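Local coordinates for protein carboxylesterase SOBER1 (Arabidopsis thaliana, PDB 6AVX) that hydrolyses short-chain carboxylic esters and phosphatidylcholine and dampens the plant hypersensitive response triggered by the bacterial effector AvrBsT, at residues N46-N51 / M56-D61; Q91-G96 / K123-G128; A172-L177 / V182-K187. The protein carries 1 engineered substitution. All blocks are in the same frame, centred on the assembly; numbering follows the deposited sequence.

Interaction 1. Residues N46-N51 / M56-D61; sequences NPVTCN and MRSWFD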
loop_
_atom_site.group_PDB
_atom_site.type_symbol
_atom_site.label_atom_id
_atom_site.label_comp_id
_atom_site.label_asym_id
_atom_site.label_seq_id
_atom_site.Cartn_x
_atom_site.Cartn_y
_atom_site.Cartn_z
ATOM N N ASN A 46 -17.188 1.920 7.648
ATOM C CA ASN A 46 -16.866 1.574 9.021
ATOM C C ASN A 46 -16.796 2.848 9.848
ATOM O O ASN A 46 -16.459 3.921 9.321
ATOM C CB ASN A 46 -15.491 0.894 9.112
ATOM C CG ASN A 46 -15.462 -0.466 8.481
ATOM O OD1 ASN A 46 -16.147 -1.389 8.920
ATOM N ND2 ASN A 46 -14.651 -0.629 7.457
ATOM N N PRO A 47 -17.074 2.773 11.151
ATOM C CA PRO A 47 -16.770 3.913 12.022
ATOM C C PRO A 47 -15.266 4.124 12.107
ATOM O O PRO A 47 -14.469 3.183 12.042
ATOM C CB PRO A 47 -17.336 3.494 13.385
ATOM C CG PRO A 47 -18.093 2.245 13.139
ATOM C CD PRO A 47 -17.562 1.618 11.918
ATOM N N VAL A 48 -14.869 5.385 12.225
ATOM C CA VAL A 48 -13.455 5.746 12.255
ATOM C C VAL A 48 -13.173 6.573 13.507
ATOM O O VAL A 48 -13.720 7.675 13.676
ATOM C CB VAL A 48 -13.020 6.489 10.986
ATOM C CG1 VAL A 48 -11.554 6.862 11.058
ATOM C CG2 VAL A 48 -13.298 5.634 9.765
ATOM N N THR A 49 -12.296 6.051 14.361
ATOM C CA THR A 49 -12.047 6.658 15.663
ATOM C C THR A 49 -11.480 8.072 15.548
ATOM O O THR A 49 -11.882 8.970 16.297
ATOM C CB THR A 49 -11.139 5.730 16.465
ATOM O OG1 THR A 49 -11.834 4.505 16.733
ATOM C CG2 THR A 49 -10.706 6.357 17.768
ATOM N N CYS A 50 -10.563 8.316 14.614
ATOM C CA CYS A 50 -9.988 9.655 14.517
ATOM C C CYS A 50 -11.025 10.675 14.070
ATOM O O CYS A 50 -10.801 11.883 14.237
ATOM C CB CYS A 50 -8.764 9.665 13.599
ATOM S SG CYS A 50 -9.090 9.313 11.869
ATOM N N ASN A 51 -12.148 10.225 13.511
ATOM C CA ASN A 51 -13.252 11.085 13.115
ATOM C C ASN A 51 -14.430 10.933 14.069
ATOM O O ASN A 51 -15.594 11.068 13.677
ATOM C CB ASN A 51 -13.640 10.820 11.664
ATOM C CG ASN A 51 -12.600 11.340 10.704
ATOM O OD1 ASN A 51 -12.083 12.441 10.888
ATOM N ND2 ASN A 51 -12.243 10.543 9.702
ATOM N N MET A 56 -17.528 6.085 7.364
ATOM C CA MET A 56 -17.040 6.439 6.039
ATOM C C MET A 56 -16.329 5.215 5.492
ATOM O O MET A 56 -16.054 4.267 6.225
ATOM C CB MET A 56 -16.095 7.643 6.127
ATOM C CG MET A 56 -14.897 7.414 7.044
ATOM S SD MET A 56 -14.071 8.943 7.510
ATOM C CE MET A 56 -15.356 9.732 8.490
ATOM N N ARG A 57 -16.015 5.237 4.208
ATOM C CA ARG A 57 -15.241 4.133 3.663
ATOM C C ARG A 57 -13.874 4.141 4.325
ATOM O O ARG A 57 -13.188 5.171 4.354
ATOM C CB ARG A 57 -15.092 4.261 2.157
ATOM C CG ARG A 57 -16.377 4.089 1.397
ATOM C CD ARG A 57 -16.100 3.706 -0.061
ATOM N NE ARG A 57 -17.335 3.602 -0.842
ATOM C CZ ARG A 57 -18.157 2.567 -0.815
ATOM N NH1 ARG A 57 -19.273 2.596 -1.533
ATOM N NH2 ARG A 57 -17.890 1.491 -0.105
ATOM N N SER A 58 -13.474 3.006 4.877
ATOM C CA SER A 58 -12.237 2.923 5.642
ATOM C C SER A 58 -11.778 1.476 5.665
ATOM O O SER A 58 -12.542 0.584 6.044
ATOM C CB SER A 58 -12.489 3.394 7.066
ATOM O OG SER A 58 -11.315 3.239 7.831
ATOM N N TRP A 59 -10.523 1.238 5.276
ATOM C CA TRP A 59 -10.017 -0.128 5.265
ATOM C C TRP A 59 -9.903 -0.722 6.661
ATOM O O TRP A 59 -10.092 -1.925 6.836
ATOM C CB TRP A 59 -8.658 -0.199 4.559
ATOM C CG TRP A 59 -8.728 0.131 3.102
ATOM C CD1 TRP A 59 -8.250 1.252 2.492
ATOM C CD2 TRP A 59 -9.338 -0.659 2.077
ATOM N NE1 TRP A 59 -8.535 1.206 1.152
ATOM C CE2 TRP A 59 -9.203 0.051 0.868
ATOM C CE3 TRP A 59 -9.990 -1.892 2.054
ATOM C CZ2 TRP A 59 -9.701 -0.428 -0.341
ATOM C CZ3 TRP A 59 -10.484 -2.353 0.856
ATOM C CH2 TRP A 59 -10.332 -1.632 -0.320
ATOM N N PHE A 60 -9.501 0.076 7.649
ATOM C CA PHE A 60 -9.265 -0.387 9.013
ATOM C C PHE A 60 -9.276 0.856 9.900
ATOM O O PHE A 60 -9.090 1.967 9.423
ATOM C CB PHE A 60 -7.952 -1.175 9.121
ATOM C CG PHE A 60 -6.725 -0.393 8.716
ATOM C CD1 PHE A 60 -6.125 0.481 9.611
ATOM C CD2 PHE A 60 -6.143 -0.542 7.463
ATOM C CE1 PHE A 60 -4.989 1.211 9.245
ATOM C CE2 PHE A 60 -4.995 0.184 7.106
ATOM C CZ PHE A 60 -4.428 1.052 8.000
ATOM N N ASP A 61 -9.493 0.673 11.194
ATOM C CA ASP A 61 -9.670 1.840 12.041
ATOM C C ASP A 61 -8.349 2.567 12.213
ATOM O O ASP A 61 -7.287 1.950 12.318
ATOM C CB ASP A 61 -10.242 1.441 13.395
ATOM C CG ASP A 61 -10.809 2.616 14.163
ATOM O OD1 ASP A 61 -11.097 3.674 13.561
ATOM O OD2 ASP A 61 -10.977 2.443 15.392
HETATM O O HOH W 1 -12.361 2.138 10.166
#
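Val48 lays its CG2 methyl against Met56 CG and Ser58 CB, 3.6 Å from each. With CG between the backbone N and the carbonyl carbon (chi1 58°) and a bend at chi3, Met56 crosses Val48 at about a right angle and carries its sulfur on to Asn51, where SD stands 3.3 Å from ND2. The backbones belong to the antiparallel hairpin of strands 45-48 and 54-57, a two-stranded sheet separate from the central parallel sheet of this alpha/beta hydrolase; Asn46 and Met56 form a hydrogen-bonded pair in it, N to O in both directions. Beyond this backbone pairing, each further bond uses a side chain on one or both sides. Asn46 ND2 gives a bond of 2.8 Å to Ser58 O, lying in the carbonyl plane and almost in its own amide plane. Asp61 grips Thr49 with both syn lone pairs: OD1 receives Thr49 N at 2.8 Å, nearly straight at 173°, and OD2 receives Thr49 OG1 at 2.6 Å, an arrangement that fixes the rotation of the carboxylate. A water donates to Pro47 O and also bonds Ser58 OG, whose further partner is Gln109, next to the nucleophile Ser108 assigned by similarity.

Interaction 2. Residues Q91-G96 / K123-G128; sequences QEIAEG and KTLGGG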
loop_
_atom_site.group_PDB
_atom_site.type_symbol
_atom_site.label_atom_id
_atom_site.label_comp_id
_atom_site.label_asym_id
_atom_site.label_seq_id
_atom_site.Cartn_x
_atom_site.Cartn_y
_atom_site.Cartn_z
ATOM N N GLN A 91 -7.803 -14.964 -5.795
ATOM C CA GLN A 91 -8.660 -15.243 -6.944
ATOM C C GLN A 91 -7.950 -14.922 -8.256
ATOM O O GLN A 91 -8.057 -15.681 -9.232
ATOM C CB GLN A 91 -9.956 -14.455 -6.821
ATOM C CG GLN A 91 -10.919 -14.644 -7.993
ATOM C CD GLN A 91 -11.452 -16.058 -8.096
ATOM O OE1 GLN A 91 -11.381 -16.836 -7.142
ATOM N NE2 GLN A 91 -11.996 -16.397 -9.261
ATOM N N GLU A 92 -7.216 -13.810 -8.307
ATOM C CA GLU A 92 -6.484 -13.468 -9.518
ATOM C C GLU A 92 -5.451 -14.540 -9.850
ATOM O O GLU A 92 -5.317 -14.943 -11.014
ATOM C CB GLU A 92 -5.841 -12.095 -9.347
ATOM C CG GLU A 92 -5.082 -11.577 -10.550
ATOM C CD GLU A 92 -5.953 -11.255 -11.767
ATOM O OE1 GLU A 92 -7.179 -11.064 -11.629
ATOM O OE2 GLU A 92 -5.377 -11.201 -12.873
ATOM N N ILE A 93 -4.715 -15.024 -8.844
ATOM C CA ILE A 93 -3.736 -16.081 -9.073
ATOM C C ILE A 93 -4.437 -17.386 -9.455
ATOM O O ILE A 93 -3.977 -18.114 -10.346
ATOM C CB ILE A 93 -2.792 -16.209 -7.858
ATOM C CG1 ILE A 93 -1.908 -14.961 -7.766
ATOM C CG2 ILE A 93 -1.932 -17.481 -7.949
ATOM C CD1 ILE A 93 -1.145 -14.817 -6.455
ATOM N N ALA A 94 -5.579 -17.676 -8.831
ATOM C CA ALA A 94 -6.339 -18.882 -9.173
ATOM C C ALA A 94 -6.851 -18.838 -10.608
ATOM O O ALA A 94 -7.062 -19.890 -11.223
ATOM C CB ALA A 94 -7.511 -19.062 -8.212
ATOM N N GLU A 95 -7.076 -17.648 -11.150
ATOM C CA GLU A 95 -7.508 -17.503 -12.534
ATOM C C GLU A 95 -6.341 -17.537 -13.509
ATOM O O GLU A 95 -6.559 -17.439 -14.721
ATOM C CB GLU A 95 -8.347 -16.232 -12.679
ATOM C CG GLU A 95 -9.690 -16.370 -11.991
ATOM C CD GLU A 95 -10.473 -15.084 -11.923
ATOM O OE1 GLU A 95 -9.974 -14.046 -12.399
ATOM O OE2 GLU A 95 -11.604 -15.123 -11.385
ATOM N N GLY A 96 -5.119 -17.692 -13.017
ATOM C CA GLY A 96 -3.972 -17.939 -13.871
ATOM C C GLY A 96 -2.921 -16.860 -13.914
ATOM O O GLY A 96 -1.918 -17.033 -14.621
ATOM N N LYS A 123 3.002 -15.911 -1.036
ATOM C CA LYS A 123 3.809 -15.980 -2.245
ATOM C C LYS A 123 4.481 -14.643 -2.538
ATOM O O LYS A 123 3.995 -13.584 -2.133
ATOM C CB LYS A 123 2.938 -16.381 -3.430
ATOM C CG LYS A 123 2.324 -17.768 -3.201
ATOM C CD LYS A 123 1.399 -18.187 -4.301
ATOM C CE LYS A 123 0.780 -19.549 -3.988
ATOM N NZ LYS A 123 -0.266 -19.895 -4.966
ATOM N N THR A 124 5.614 -14.707 -3.226
ATOM C CA THR A 124 6.273 -13.507 -3.732
ATOM C C THR A 124 5.406 -12.875 -4.806
ATOM O O THR A 124 4.956 -13.550 -5.735
ATOM C CB THR A 124 7.634 -13.845 -4.343
ATOM O OG1 THR A 124 8.393 -14.641 -3.417
ATOM C CG2 THR A 124 8.399 -12.574 -4.697
ATOM N N LEU A 125 5.198 -11.584 -4.698
ATOM C CA LEU A 125 4.437 -10.824 -5.683
ATOM C C LEU A 125 5.393 -9.952 -6.482
ATOM O O LEU A 125 6.595 -9.880 -6.212
ATOM C CB LEU A 125 3.343 -10.008 -4.991
ATOM C CG LEU A 125 2.370 -10.836 -4.156
ATOM C CD1 LEU A 125 1.428 -9.923 -3.384
ATOM C CD2 LEU A 125 1.617 -11.837 -5.004
ATOM N N GLY A 126 4.835 -9.272 -7.482
ATOM C CA GLY A 126 5.625 -8.366 -8.292
ATOM C C GLY A 126 6.157 -7.201 -7.478
ATOM O O GLY A 126 7.312 -6.801 -7.608
ATOM N N GLY A 127 5.331 -6.648 -6.610
ATOM C CA GLY A 127 5.785 -5.552 -5.791
ATOM C C GLY A 127 4.665 -4.933 -4.989
ATOM O O GLY A 127 3.482 -5.114 -5.295
ATOM N N GLY A 128 5.058 -4.168 -3.987
ATOM C CA GLY A 128 4.156 -3.322 -3.235
ATOM C C GLY A 128 4.615 -1.883 -3.330
ATOM O O GLY A 128 5.766 -1.578 -2.979
#
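Ile93 and Lys123 slide past each other in opposite directions, each side chain leaving its own backbone toward the other segment. The lysine is extended beyond CG, so the contact falls at its far end: NZ lies 4.2 Å from Ile93 CG2, an ammonium group passing a methyl without any polar bond between them. The two branches of the isoleucine divide the work. CG2, anti to the backbone N, faces the lysine, while CG1 sits beside that N (chi1 -68°) and, with chi2 near 168°, sends CD1 toward Leu125. There CD1 approaches Leu125 CD2 at 4.3 Å, a loose apolar touch made by the end of a leucine whose root is turned less directly at the helix. No hydrogen bond crosses this small interface, and Ile93 finds further neighbours in Pro99 and Tyr121.

Around Ile93 the helix is finishing. Gly96 has positive phi (114°), which a residue with a side chain would reach only with strain, and its N bonds to Ile93 O at 2.9 Å, the inner bond of a Schellman motif. Across the contact, Leu125 is anchored through its backbone, N to Thr152 and O to Arg211. The chain then enters the central parallel sheet at Gly127, so the C-terminal end of helix 75-94 meets the loop leading into strand 127-131, at the border of the helix layer that packs on the sheet in the alpha/beta-hydrolase fold.

Interaction 3. Residues A172-L177 / V182-K187; sequences AALPFL and VTCEFK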
loop_
_atom_site.group_PDB
_atom_site.type_symbol
_atom_site.label_atom_id
_atom_site.label_comp_id
_atom_site.label_asym_id
_atom_site.label_seq_id
_atom_site.Cartn_x
_atom_site.Cartn_y
_atom_site.Cartn_z
ATOM N N ALA A 172 10.397 5.460 9.134
ATOM C CA ALA A 172 10.408 4.375 10.113
ATOM C C ALA A 172 10.182 3.016 9.477
ATOM O O ALA A 172 10.533 1.990 10.079
ATOM C CB ALA A 172 9.328 4.607 11.167
ATOM N N ALA A 173 9.597 2.962 8.288
ATOM C CA ALA A 173 9.411 1.678 7.639
ATOM C C ALA A 173 10.743 1.029 7.304
ATOM O O ALA A 173 10.822 -0.196 7.194
ATOM C CB ALA A 173 8.600 1.853 6.361
ATOM N N LEU A 174 11.801 1.828 7.122
ATOM C CA LEU A 174 13.058 1.259 6.645
ATOM C C LEU A 174 13.688 0.341 7.678
ATOM O O LEU A 174 14.010 -0.809 7.336
ATOM C CB LEU A 174 13.985 2.376 6.162
ATOM C CG LEU A 174 13.433 3.155 4.961
ATOM C CD1 LEU A 174 14.360 4.295 4.560
ATOM C CD2 LEU A 174 13.163 2.236 3.773
ATOM N N PRO A 175 13.864 0.736 8.931
ATOM C CA PRO A 175 14.415 -0.231 9.887
ATOM C C PRO A 175 13.477 -1.378 10.184
ATOM O O PRO A 175 13.937 -2.493 10.456
ATOM C CB PRO A 175 14.732 0.608 11.132
ATOM C CG PRO A 175 13.974 1.873 10.958
ATOM C CD PRO A 175 13.799 2.094 9.490
ATOM N N PHE A 176 12.168 -1.145 10.132
ATOM C CA PHE A 176 11.215 -2.235 10.301
ATOM C C PHE A 176 11.397 -3.276 9.204
ATOM O O PHE A 176 11.481 -4.482 9.472
ATOM C CB PHE A 176 9.801 -1.657 10.286
ATOM C CG PHE A 176 8.729 -2.686 10.458
ATOM C CD1 PHE A 176 8.209 -2.963 11.699
ATOM C CD2 PHE A 176 8.221 -3.355 9.366
ATOM C CE1 PHE A 176 7.214 -3.911 11.849
ATOM C CE2 PHE A 176 7.226 -4.313 9.518
ATOM C CZ PHE A 176 6.730 -4.586 10.749
ATOM N N LEU A 177 11.504 -2.822 7.969
ATOM C CA LEU A 177 11.618 -3.748 6.862
ATOM C C LEU A 177 12.971 -4.440 6.861
ATOM O O LEU A 177 13.063 -5.610 6.481
ATOM C CB LEU A 177 11.315 -3.023 5.543
ATOM C CG LEU A 177 9.837 -2.608 5.409
ATOM C CD1 LEU A 177 9.607 -1.719 4.195
ATOM C CD2 LEU A 177 8.922 -3.825 5.354
ATOM N N VAL A 182 13.150 -7.588 4.329
ATOM C CA VAL A 182 12.461 -7.145 3.123
ATOM C C VAL A 182 13.281 -6.033 2.496
ATOM O O VAL A 182 13.849 -5.205 3.213
ATOM C CB VAL A 182 11.065 -6.617 3.509
ATOM C CG1 VAL A 182 10.378 -5.951 2.342
ATOM C CG2 VAL A 182 10.199 -7.718 4.057
ATOM N N THR A 183 13.325 -6.000 1.169
ATOM C CA THR A 183 14.052 -4.971 0.441
ATOM C C THR A 183 13.108 -3.840 0.063
ATOM O O THR A 183 12.072 -4.071 -0.570
ATOM C CB THR A 183 14.671 -5.583 -0.814
ATOM O OG1 THR A 183 15.544 -6.654 -0.429
ATOM C CG2 THR A 183 15.466 -4.554 -1.595
ATOM N N CYS A 184 13.467 -2.618 0.437
ATOM C CA CYS A 184 12.632 -1.453 0.185
ATOM C C CYS A 184 13.463 -0.344 -0.435
ATOM O O CYS A 184 14.536 -0.005 0.076
ATOM C CB CYS A 184 12.022 -0.975 1.498
ATOM S SG CYS A 184 10.997 0.477 1.374
ATOM N N GLU A 185 12.972 0.208 -1.533
ATOM C CA GLU A 185 13.480 1.464 -2.059
ATOM C C GLU A 185 12.604 2.577 -1.512
ATOM O O GLU A 185 11.376 2.527 -1.644
ATOM C CB GLU A 185 13.432 1.525 -3.584
ATOM C CG GLU A 185 13.967 2.888 -4.077
ATOM C CD GLU A 185 13.797 3.169 -5.557
ATOM O OE1 GLU A 185 13.487 2.255 -6.345
ATOM O OE2 GLU A 185 13.990 4.351 -5.920
ATOM N N PHE A 186 13.214 3.584 -0.912
ATOM C CA PHE A 186 12.484 4.721 -0.380
ATOM C C PHE A 186 12.746 5.910 -1.293
ATOM O O PHE A 186 13.910 6.243 -1.577
ATOM C CB PHE A 186 12.953 5.010 1.039
ATOM C CG PHE A 186 12.151 6.053 1.745
ATOM C CD1 PHE A 186 11.042 5.721 2.495
ATOM C CD2 PHE A 186 12.520 7.390 1.663
ATOM C CE1 PHE A 186 10.310 6.711 3.160
ATOM C CE2 PHE A 186 11.797 8.369 2.317
ATOM C CZ PHE A 186 10.687 8.022 3.068
ATOM N N LYS A 187 11.681 6.526 -1.782
ATOM C CA LYS A 187 11.758 7.652 -2.704
ATOM C C LYS A 187 11.106 8.854 -2.033
ATOM O O LYS A 187 9.879 8.893 -1.872
ATOM C CB LYS A 187 11.055 7.307 -4.017
ATOM C CG LYS A 187 11.233 8.325 -5.119
ATOM C CD LYS A 187 12.683 8.419 -5.554
ATOM C CE LYS A 187 12.844 9.362 -6.732
ATOM N NZ LYS A 187 14.186 10.003 -6.720
#
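Two leucines with nearly the same torsions, chi1 -63° for Leu174 and close to that for Leu177, have CG beside the backbone N and a trans chi2, which carries their methyls off the helix to the strand; Cys184 answers with SG anti to its own N (chi1 179°), stretched out to meet them. Leu174 comes in with both methyls. Its CD2 touches Cys184 SG at 3.7 Å, and its CD1 lies 3.9 Å from Phe186 CB, the two side chains crossing at about a right angle. Here the leucine packs at the root of the phenylalanine and approaches the ring obliquely. Leu177 is similarly divided: CD1 rests on Cys184 CB at 3.7 Å, while CD2 meets Val182 CG1 at 4.0 Å. The thiol of Cys184 thereby touches one methyl from each leucine.

One polar bond joins the backbones. Val182 N donates to Leu177 O at 2.9 Å, nearly straight, where the chain turns back out of helix 173-180. The short axes of helix 173-177 and strand 184-187 then run almost exactly antiparallel, at 175° and 9.5 Å apart, the usual layering of a helix on the parallel sheet of an alpha/beta hydrolase. Strand 184-189 is outermost in that sheet and is bonded to strand 154-159; Trp156 and Phe167 meet the Phe186 ring, and Leu119 of helix 109-120 joins Leu177 and Val182.

Apart from that single backbone bond, which closes the turn between helix and strand, the contact is made of methyls, a thiol and an aromatic side chain, consistent with a helix held on the edge strand mainly by apolar packing.

How the interactions relate
The three contacts follow one another along the chain without interleaving, and none touches another. Interactions 2 and 3 come nearest, about 7 Å between closest atoms and 22 Å between centres; both reach the central parallel sheet, one at the approach to strand 127-131, the other at edge strand 184-189. Interaction 1 belongs to a separate hairpin, its centre 28 Å from that of interaction 2 and 26 Å from that of interaction 3, though helix 75-94 is the next helix or strand after strand 54-57. Relative to the triad assigned by similarity, Ser58 of interaction 1 is about 10 Å from Ser108, side chain to side chain, and Phe186 of interaction 3 about 10 Å from Asp162, whereas interaction 2 lies away from the site.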